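Local coordinates for protein Blo t 1 allergen (Blomia tropicalis, PDB 5JT8) that is a mite allergen of the papain family, probably a cysteine protease, held here as a proenzyme with its inhibitory propeptide still in place, at residues R47-V59 with Y70-E82. Numbering follows the deposited sequence.
Sequences RREHHFKEQLKWV and YAINEYSDMSEQE
R48 reaches E82 and D77 together, and this small charge network ties helix 42-62 to the chain that follows it. R48 NH1 donates to the backbone O of D77 (3.0 Å), coming in from above the carbonyl plane, and makes a salt bridge to OE1 of E82 at 3.3 Å. With CG anti to the backbone N (chi1 -176°) and bends at chi2 and chi3, the arginine folds over D77, its CD 3.3 Å from OD2. That oxygen lies well out of the guanidinium plane, so the long R48–D77 salt bridge is one of charge alone, and OD2 takes its hydrogen bond from Y39. H51 ND1 adds a weak bond to E82 OE1, while CB of S79 sits over the imidazole face, 3.8 Å from its centroid. A capping box of two weak bonds, E82 N to S79 OG and S79 N to E82 OE1, starts helix 80-88. At the far end I72 lies against F52, L56 and V59, its CD1 3.7 Å from V59 CG2, and the W58 edge points into the Y70 face in a T-shaped pair, planes at 79°. S76 OG accepts from N73 N at 2.7 Å, holding the turn together. R262 NH2, bonded to M78 O and Y75 O, joins all this to the protease domain. The whole illustrates the I29 propeptide pairing of ERFNIN helix (R48, F52, Q55, V59, N63) with GNFD motif (A71, N73, Y75, D77; A71 and Y75 vary from consensus), R48 meeting D77.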
ATOM      1  N   ARG A  47       8.027   8.286 -26.219  1.00112.52           N
ATOM      2  CA  ARG A  47       7.369   9.027 -25.145  1.00111.05           C
ATOM      3  C   ARG A  47       7.782   8.520 -23.761  1.00106.58           C
ATOM      4  O   ARG A  47       7.423   9.101 -22.741  1.00102.85           O
ATOM      5  CB  ARG A  47       5.847   8.920 -25.292  1.00111.50           C
ATOM      6  CG  ARG A  47       5.104  10.245 -25.317  1.00113.47           C
ATOM      7  CD  ARG A  47       4.443  10.467 -26.670  1.00118.15           C
ATOM      8  NE  ARG A  47       3.334   9.542 -26.893  1.00119.38           N
ATOM      9  CZ  ARG A  47       2.152   9.901 -27.385  1.00119.72           C
ATOM     10  NH1 ARG A  47       1.926  11.167 -27.708  1.00120.17           N
ATOM     11  NH2 ARG A  47       1.199   8.995 -27.557  1.00119.50           N
ATOM     12  N   ARG A  48       8.556   7.442 -23.745  1.00106.25           N
ATOM     13  CA  ARG A  48       8.732   6.630 -22.553  1.00100.84           C
ATOM     14  C   ARG A  48      10.105   6.783 -21.894  1.00 99.07           C
ATOM     15  O   ARG A  48      10.195   6.826 -20.668  1.00 98.33           O
ATOM     16  CB  ARG A  48       8.470   5.164 -22.915  1.00102.11           C
ATOM     17  CG  ARG A  48       8.512   4.198 -21.770  1.00100.67           C
ATOM     18  CD  ARG A  48       7.412   4.477 -20.769  1.00100.73           C
ATOM     19  NE  ARG A  48       6.051   4.262 -21.251  1.00100.33           N
ATOM     20  CZ  ARG A  48       4.971   4.546 -20.526  1.00 98.41           C
ATOM     21  NH1 ARG A  48       5.110   5.057 -19.310  1.00 99.48           N
ATOM     22  NH2 ARG A  48       3.755   4.326 -21.006  1.00 95.33           N
ATOM     23  N   GLU A  49      11.171   6.855 -22.690  1.00 97.59           N
ATOM     24  CA  GLU A  49      12.497   7.002 -22.102  1.00 97.16           C
ATOM     25  C   GLU A  49      12.750   8.439 -21.690  1.00 96.32           C
ATOM     26  O   GLU A  49      13.632   8.703 -20.881  1.00 99.29           O
ATOM     27  CB  GLU A  49      13.610   6.548 -23.042  1.00101.07           C
ATOM     28  CG  GLU A  49      13.436   6.756 -24.554  1.00105.92           C
ATOM     29  CD  GLU A  49      14.309   5.744 -25.331  1.00108.60           C
ATOM     30  OE1 GLU A  49      14.181   4.518 -25.079  1.00109.91           O
ATOM     31  OE2 GLU A  49      15.204   6.176 -26.122  1.00108.80           O
ATOM     32  N   HIS A  50      11.959   9.363 -22.222  1.00 92.57           N
ATOM     33  CA  HIS A  50      12.006  10.739 -21.738  1.00 90.93           C
ATOM     34  C   HIS A  50      11.563  10.807 -20.276  1.00 88.12           C
ATOM     35  O   HIS A  50      12.200  11.459 -19.444  1.00 88.96           O
ATOM     36  CB  HIS A  50      11.124  11.660 -22.590  1.00 91.15           C
ATOM     37  CG  HIS A  50      11.007  13.055 -22.044  1.00 92.09           C
ATOM     38  ND1 HIS A  50      12.096  13.888 -21.901  1.00 93.59           N
ATOM     39  CD2 HIS A  50       9.941  13.748 -21.574  1.00 92.10           C
ATOM     40  CE1 HIS A  50      11.705  15.039 -21.382  1.00 94.82           C
ATOM     41  NE2 HIS A  50      10.402  14.979 -21.172  1.00 94.88           N
ATOM     42  N   HIS A  51      10.464  10.122 -19.975  1.00 82.22           N
ATOM     43  CA  HIS A  51       9.989  10.032 -18.604  1.00 78.34           C
ATOM     44  C   HIS A  51      11.009   9.314 -17.735  1.00 70.64           C
ATOM     45  O   HIS A  51      11.235   9.714 -16.599  1.00 69.74           O
ATOM     46  CB  HIS A  51       8.635   9.330 -18.538  1.00 76.00           C
ATOM     47  CG  HIS A  51       7.508  10.160 -19.065  1.00 75.49           C
ATOM     48  ND1 HIS A  51       6.286   9.625 -19.410  1.00 77.13           N
ATOM     49  CD2 HIS A  51       7.424  11.487 -19.319  1.00 76.87           C
ATOM     50  CE1 HIS A  51       5.494  10.589 -19.845  1.00 78.61           C
ATOM     51  NE2 HIS A  51       6.161  11.729 -19.800  1.00 78.32           N
ATOM     52  N   PHE A  52      11.646   8.278 -18.273  1.00 70.17           N
ATOM     53  CA  PHE A  52      12.704   7.602 -17.534  1.00 70.53           C
ATOM     54  C   PHE A  52      13.904   8.508 -17.298  1.00 75.49           C
ATOM     55  O   PHE A  52      14.494   8.494 -16.216  1.00 72.58           O
ATOM     56  CB  PHE A  52      13.179   6.347 -18.252  1.00 69.60           C
ATOM     57  CG  PHE A  52      14.443   5.777 -17.668  1.00 72.52           C
ATOM     58  CD1 PHE A  52      14.395   4.941 -16.563  1.00 71.74           C
ATOM     59  CD2 PHE A  52      15.682   6.099 -18.205  1.00 73.76           C
ATOM     60  CE1 PHE A  52      15.555   4.426 -16.014  1.00 72.84           C
ATOM     61  CE2 PHE A  52      16.838   5.595 -17.657  1.00 73.09           C
ATOM     62  CZ  PHE A  52      16.779   4.752 -16.563  1.00 72.29           C
ATOM     63  N   LYS A  53      14.285   9.262 -18.328  1.00 77.87           N
ATOM     64  CA  LYS A  53      15.427  10.169 -18.237  1.00 72.69           C
ATOM     65  C   LYS A  53      15.183  11.239 -17.172  1.00 67.43           C
ATOM     66  O   LYS A  53      16.043  11.500 -16.325  1.00 68.90           O
ATOM     67  CB  LYS A  53      15.704  10.824 -19.591  1.00 20.00           C
ATOM     68  CG  LYS A  53      16.192   9.859 -20.660  1.00 20.00           C
ATOM     69  CD  LYS A  53      16.423  10.570 -21.983  1.00 20.00           C
ATOM     70  CE  LYS A  53      16.935   9.609 -23.045  1.00 20.00           C
ATOM     71  NZ  LYS A  53      17.143  10.288 -24.353  1.00 20.00           N
ATOM     72  N   GLU A  54      13.998  11.839 -17.217  1.00 62.16           N
ATOM     73  CA  GLU A  54      13.611  12.873 -16.266  1.00 66.90           C
ATOM     74  C   GLU A  54      13.345  12.271 -14.870  1.00 66.05           C
ATOM     75  O   GLU A  54      13.483  12.963 -13.858  1.00 60.23           O
ATOM     76  CB  GLU A  54      12.374  13.634 -16.782  1.00 67.25           C
ATOM     77  CG  GLU A  54      12.351  15.181 -16.606  1.00 74.05           C
ATOM     78  CD  GLU A  54      13.557  15.952 -17.171  1.00 78.11           C
ATOM     79  OE1 GLU A  54      14.385  15.375 -17.915  1.00 83.54           O
ATOM     80  OE2 GLU A  54      13.640  17.175 -16.894  1.00 72.33           O
ATOM     81  N   GLN A  55      12.974  10.990 -14.812  1.00 63.56           N
ATOM     82  CA  GLN A  55      12.859  10.312 -13.518  1.00 62.53           C
ATOM     83  C   GLN A  55      14.253   9.997 -13.005  1.00 62.70           C
ATOM     84  O   GLN A  55      14.523  10.144 -11.818  1.00 61.90           O
ATOM     85  CB  GLN A  55      12.024   9.024 -13.599  1.00 59.56           C
ATOM     86  CG  GLN A  55      10.523   9.216 -13.414  1.00 56.97           C
ATOM     87  CD  GLN A  55      10.145   9.731 -12.027  1.00 64.99           C
ATOM     88  OE1 GLN A  55      10.114   8.977 -11.050  1.00 61.00           O
ATOM     89  NE2 GLN A  55       9.843  11.021 -11.941  1.00 68.57           N
ATOM     90  N   LEU A  56      15.138   9.569 -13.903  1.00 67.53           N
ATOM     91  CA  LEU A  56      16.531   9.340 -13.533  1.00 67.68           C
ATOM     92  C   LEU A  56      17.179  10.654 -13.145  1.00 65.52           C
ATOM     93  O   LEU A  56      18.000  10.713 -12.227  1.00 64.60           O
ATOM     94  CB  LEU A  56      17.314   8.696 -14.674  1.00 69.90           C
ATOM     95  CG  LEU A  56      18.780   8.448 -14.303  1.00 71.84           C
ATOM     96  CD1 LEU A  56      18.888   7.456 -13.153  1.00 75.18           C
ATOM     97  CD2 LEU A  56      19.573   7.972 -15.490  1.00 71.18           C
ATOM     98  N   LYS A  57      16.800  11.710 -13.855  1.00 68.21           N
ATOM     99  CA  LYS A  57      17.262  13.050 -13.527  1.00 70.86           C
ATOM    100  C   LYS A  57      16.838  13.431 -12.100  1.00 69.93           C
ATOM    101  O   LYS A  57      17.656  13.896 -11.304  1.00 69.85           O
ATOM    102  CB  LYS A  57      16.721  14.059 -14.538  1.00 70.85           C
ATOM    103  CG  LYS A  57      17.311  15.443 -14.413  1.00 74.73           C
ATOM    104  CD  LYS A  57      16.663  16.403 -15.401  1.00 80.99           C
ATOM    105  CE  LYS A  57      17.376  17.744 -15.440  1.00 84.12           C
ATOM    106  NZ  LYS A  57      16.831  18.604 -16.529  1.00 87.71           N
ATOM    107  N   TRP A  58      15.564  13.217 -11.776  1.00 66.22           N
ATOM    108  CA  TRP A  58      15.063  13.530 -10.437  1.00 63.85           C
ATOM    109  C   TRP A  58      15.788  12.725  -9.358  1.00 61.57           C
ATOM    110  O   TRP A  58      16.043  13.232  -8.268  1.00 63.32           O
ATOM    111  CB  TRP A  58      13.554  13.278 -10.332  1.00 59.18           C
ATOM    112  CG  TRP A  58      12.981  13.785  -9.038  1.00 59.16           C
ATOM    113  CD1 TRP A  58      12.385  14.999  -8.823  1.00 59.34           C
ATOM    114  CD2 TRP A  58      12.977  13.110  -7.773  1.00 54.75           C
ATOM    115  NE1 TRP A  58      12.004  15.116  -7.508  1.00 51.84           N
ATOM    116  CE2 TRP A  58      12.356  13.971  -6.841  1.00 54.88           C
ATOM    117  CE3 TRP A  58      13.429  11.860  -7.339  1.00 52.58           C
ATOM    118  CZ2 TRP A  58      12.182  13.622  -5.504  1.00 55.37           C
ATOM    119  CZ3 TRP A  58      13.257  11.515  -6.015  1.00 54.55           C
ATOM    120  CH2 TRP A  58      12.637  12.394  -5.111  1.00 57.98           C
ATOM    121  N   VAL A  59      16.107  11.469  -9.669  1.00 58.88           N
ATOM    122  CA  VAL A  59      16.759  10.575  -8.718  1.00 56.01           C
ATOM    123  C   VAL A  59      18.168  11.051  -8.382  1.00 59.84           C
ATOM    124  O   VAL A  59      18.511  11.207  -7.214  1.00 61.02           O
ATOM    125  CB  VAL A  59      16.828   9.122  -9.251  1.00 52.79           C
ATOM    126  CG1 VAL A  59      17.758   8.273  -8.391  1.00 48.86           C
ATOM    127  CG2 VAL A  59      15.440   8.502  -9.297  1.00 50.24           C
ATOM    128  N   TYR A  70      17.261   7.706  -2.776  1.00 49.01           N
ATOM    129  CA  TYR A  70      16.233   7.542  -3.807  1.00 50.04           C
ATOM    130  C   TYR A  70      16.769   6.678  -4.946  1.00 52.93           C
ATOM    131  O   TYR A  70      17.975   6.669  -5.202  1.00 48.51           O
ATOM    132  CB  TYR A  70      15.761   8.897  -4.336  1.00 46.62           C
ATOM    133  CG  TYR A  70      15.219   9.792  -3.254  1.00 42.87           C
ATOM    134  CD1 TYR A  70      13.929   9.623  -2.779  1.00 42.91           C
ATOM    135  CD2 TYR A  70      16.009  10.790  -2.685  1.00 40.40           C
ATOM    136  CE1 TYR A  70      13.425  10.420  -1.779  1.00 44.54           C
ATOM    137  CE2 TYR A  70      15.509  11.598  -1.677  1.00 42.11           C
ATOM    138  CZ  TYR A  70      14.214  11.402  -1.228  1.00 41.31           C
ATOM    139  OH  TYR A  70      13.690  12.190  -0.233  1.00 40.79           O
ATOM    140  N   ALA A  71      15.886   5.941  -5.622  1.00 49.47           N
ATOM    141  CA  ALA A  71      16.329   5.035  -6.683  1.00 47.60           C
ATOM    142  C   ALA A  71      15.243   4.674  -7.693  1.00 52.81           C
ATOM    143  O   ALA A  71      14.074   4.477  -7.336  1.00 47.76           O
ATOM    144  CB  ALA A  71      16.897   3.756  -6.074  1.00 39.07           C
ATOM    145  N   ILE A  72      15.660   4.602  -8.955  1.00 52.65           N
ATOM    146  CA  ILE A  72      14.887   4.029 -10.051  1.00 51.42           C
ATOM    147  C   ILE A  72      14.193   2.717  -9.664  1.00 53.98           C
ATOM    148  O   ILE A  72      14.752   1.905  -8.924  1.00 49.52           O
ATOM    149  CB  ILE A  72      15.815   3.756 -11.263  1.00 70.55           C
ATOM    150  CG1 ILE A  72      16.447   5.058 -11.749  1.00 67.64           C
ATOM    151  CG2 ILE A  72      15.069   3.049 -12.386  1.00 72.04           C
ATOM    152  CD1 ILE A  72      15.427   6.103 -12.145  1.00 68.03           C
ATOM    153  N   ASN A  73      12.977   2.514 -10.162  1.00 51.63           N
ATOM    154  CA  ASN A  73      12.320   1.224 -10.045  1.00 51.35           C
ATOM    155  C   ASN A  73      11.479   0.916 -11.280  1.00 52.85           C
ATOM    156  O   ASN A  73      11.494   1.671 -12.263  1.00 52.07           O
ATOM    157  CB  ASN A  73      11.446   1.181  -8.794  1.00 49.87           C
ATOM    158  CG  ASN A  73      10.503   2.357  -8.714  1.00 51.41           C
ATOM    159  OD1 ASN A  73       9.601   2.506  -9.548  1.00 43.86           O
ATOM    160  ND2 ASN A  73      10.705   3.208  -7.707  1.00 52.59           N
ATOM    161  N   GLU A  74      10.730  -0.182 -11.202  1.00 53.20           N
ATOM    162  CA  GLU A  74       9.917  -0.693 -12.309  1.00 58.37           C
ATOM    163  C   GLU A  74       8.961   0.348 -12.899  1.00 59.11           C
ATOM    164  O   GLU A  74       8.555   0.249 -14.059  1.00 60.83           O
ATOM    165  CB  GLU A  74       9.113  -1.915 -11.839  1.00 59.21           C
ATOM    166  CG  GLU A  74       8.063  -1.590 -10.776  1.00 60.18           C
ATOM    167  CD  GLU A  74       7.179  -2.778 -10.419  1.00 58.70           C
ATOM    168  OE1 GLU A  74       6.364  -3.187 -11.275  1.00 65.75           O
ATOM    169  OE2 GLU A  74       7.300  -3.303  -9.288  1.00 47.79           O
ATOM    170  N   TYR A  75       8.611   1.346 -12.099  1.00 56.80           N
ATOM    171  CA  TYR A  75       7.626   2.340 -12.501  1.00 55.28           C
ATOM    172  C   TYR A  75       8.246   3.615 -13.070  1.00 55.11           C
ATOM    173  O   TYR A  75       7.525   4.522 -13.479  1.00 52.99           O
ATOM    174  CB  TYR A  75       6.749   2.712 -11.308  1.00 49.30           C
ATOM    175  CG  TYR A  75       5.938   1.578 -10.725  1.00 51.41           C
ATOM    176  CD1 TYR A  75       5.016   0.882 -11.505  1.00 50.48           C
ATOM    177  CD2 TYR A  75       6.062   1.229  -9.377  1.00 42.11           C
ATOM    178  CE1 TYR A  75       4.266  -0.145 -10.974  1.00 50.39           C
ATOM    179  CE2 TYR A  75       5.314   0.207  -8.837  1.00 45.29           C
ATOM    180  CZ  TYR A  75       4.416  -0.476  -9.636  1.00 49.66           C
ATOM    181  OH  TYR A  75       3.662  -1.493  -9.094  1.00 48.70           O
ATOM    182  N   SER A  76       9.575   3.684 -13.085  1.00 59.42           N
ATOM    183  CA  SER A  76      10.292   4.930 -13.383  1.00 62.27           C
ATOM    184  C   SER A  76      10.121   5.445 -14.811  1.00 71.22           C
ATOM    185  O   SER A  76      10.688   6.478 -15.178  1.00 75.37           O
ATOM    186  CB  SER A  76      11.786   4.752 -13.108  1.00 61.90           C
ATOM    187  OG  SER A  76      12.022   4.453 -11.748  1.00 59.49           O
ATOM    188  N   ASP A  77       9.353   4.733 -15.622  1.00 71.96           N
ATOM    189  CA  ASP A  77       9.172   5.143 -17.004  1.00 78.38           C
ATOM    190  C   ASP A  77       7.865   5.926 -17.195  1.00 76.02           C
ATOM    191  O   ASP A  77       7.557   6.368 -18.299  1.00 73.77           O
ATOM    192  CB  ASP A  77       9.232   3.920 -17.932  1.00 83.88           C
ATOM    193  CG  ASP A  77       8.172   2.873 -17.609  1.00 86.71           C
ATOM    194  OD1 ASP A  77       7.746   2.779 -16.435  1.00 89.99           O
ATOM    195  OD2 ASP A  77       7.773   2.132 -18.536  1.00 82.99           O
ATOM    196  N   MET A  78       7.113   6.122 -16.116  1.00 71.69           N
ATOM    197  CA  MET A  78       5.883   6.903 -16.200  1.00 65.63           C
ATOM    198  C   MET A  78       6.060   8.284 -15.572  1.00 60.93           C
ATOM    199  O   MET A  78       6.897   8.479 -14.689  1.00 55.86           O
ATOM    200  CB  MET A  78       4.724   6.165 -15.519  1.00 65.08           C
ATOM    201  CG  MET A  78       4.515   4.744 -16.008  1.00 65.43           C
ATOM    202  SD  MET A  78       3.174   3.865 -15.172  1.00 61.10           S
ATOM    203  CE  MET A  78       3.521   2.187 -15.693  1.00 65.04           C
ATOM    204  N   SER A  79       5.265   9.243 -16.030  1.00 59.60           N
ATOM    205  CA  SER A  79       5.234  10.551 -15.393  1.00 58.07           C
ATOM    206  C   SER A  79       4.432  10.460 -14.101  1.00 56.25           C
ATOM    207  O   SER A  79       3.775   9.453 -13.848  1.00 54.77           O
ATOM    208  CB  SER A  79       4.627  11.597 -16.328  1.00 53.82           C
ATOM    209  OG  SER A  79       3.309  11.237 -16.702  1.00 46.60           O
ATOM    210  N   GLU A  80       4.479  11.508 -13.289  1.00 53.82           N
ATOM    211  CA  GLU A  80       3.715  11.532 -12.052  1.00 54.53           C
ATOM    212  C   GLU A  80       2.222  11.352 -12.340  1.00 57.72           C
ATOM    213  O   GLU A  80       1.529  10.586 -11.660  1.00 54.59           O
ATOM    214  CB  GLU A  80       3.962  12.835 -11.295  1.00 49.20           C
ATOM    215  CG  GLU A  80       3.218  12.936  -9.988  1.00 56.33           C
ATOM    216  CD  GLU A  80       3.688  14.110  -9.155  1.00 63.11           C
ATOM    217  OE1 GLU A  80       2.984  14.478  -8.187  1.00 67.23           O
ATOM    218  OE2 GLU A  80       4.771  14.652  -9.467  1.00 59.86           O
ATOM    219  N   GLN A  81       1.743  12.044 -13.366  1.00 53.38           N
ATOM    220  CA  GLN A  81       0.360  11.899 -13.804  1.00 58.89           C
ATOM    221  C   GLN A  81       0.032  10.441 -14.165  1.00 56.47           C
ATOM    222  O   GLN A  81      -0.980   9.902 -13.723  1.00 57.22           O
ATOM    223  CB  GLN A  81       0.089  12.823 -15.001  1.00 66.01           C
ATOM    224  CG  GLN A  81      -1.354  13.300 -15.115  1.00 67.55           C
ATOM    225  CD  GLN A  81      -1.558  14.292 -16.249  1.00 70.29           C
ATOM    226  OE1 GLN A  81      -0.606  14.692 -16.925  1.00 70.49           O
ATOM    227  NE2 GLN A  81      -2.808  14.700 -16.458  1.00 71.52           N
ATOM    228  N   GLU A  82       0.905   9.805 -14.947  1.00 61.29           N
ATOM    229  CA  GLU A  82       0.671   8.446 -15.444  1.00 61.92           C
ATOM    230  C   GLU A  82       0.700   7.406 -14.320  1.00 59.95           C
ATOM    231  O   GLU A  82      -0.208   6.575 -14.204  1.00 59.94           O
ATOM    232  CB  GLU A  82       1.706   8.086 -16.525  1.00 65.01           C
ATOM    233  CG  GLU A  82       1.512   8.833 -17.846  1.00 66.78           C
ATOM    234  CD  GLU A  82       2.434   8.345 -18.963  1.00 71.76           C
ATOM    235  OE1 GLU A  82       3.557   7.875 -18.672  1.00 72.90           O
ATOM    236  OE2 GLU A  82       2.032   8.434 -20.143  1.00 76.70           O
TER
HETATM  237  O   HOH W   1      10.836   6.669 -10.736  1.00 47.53           O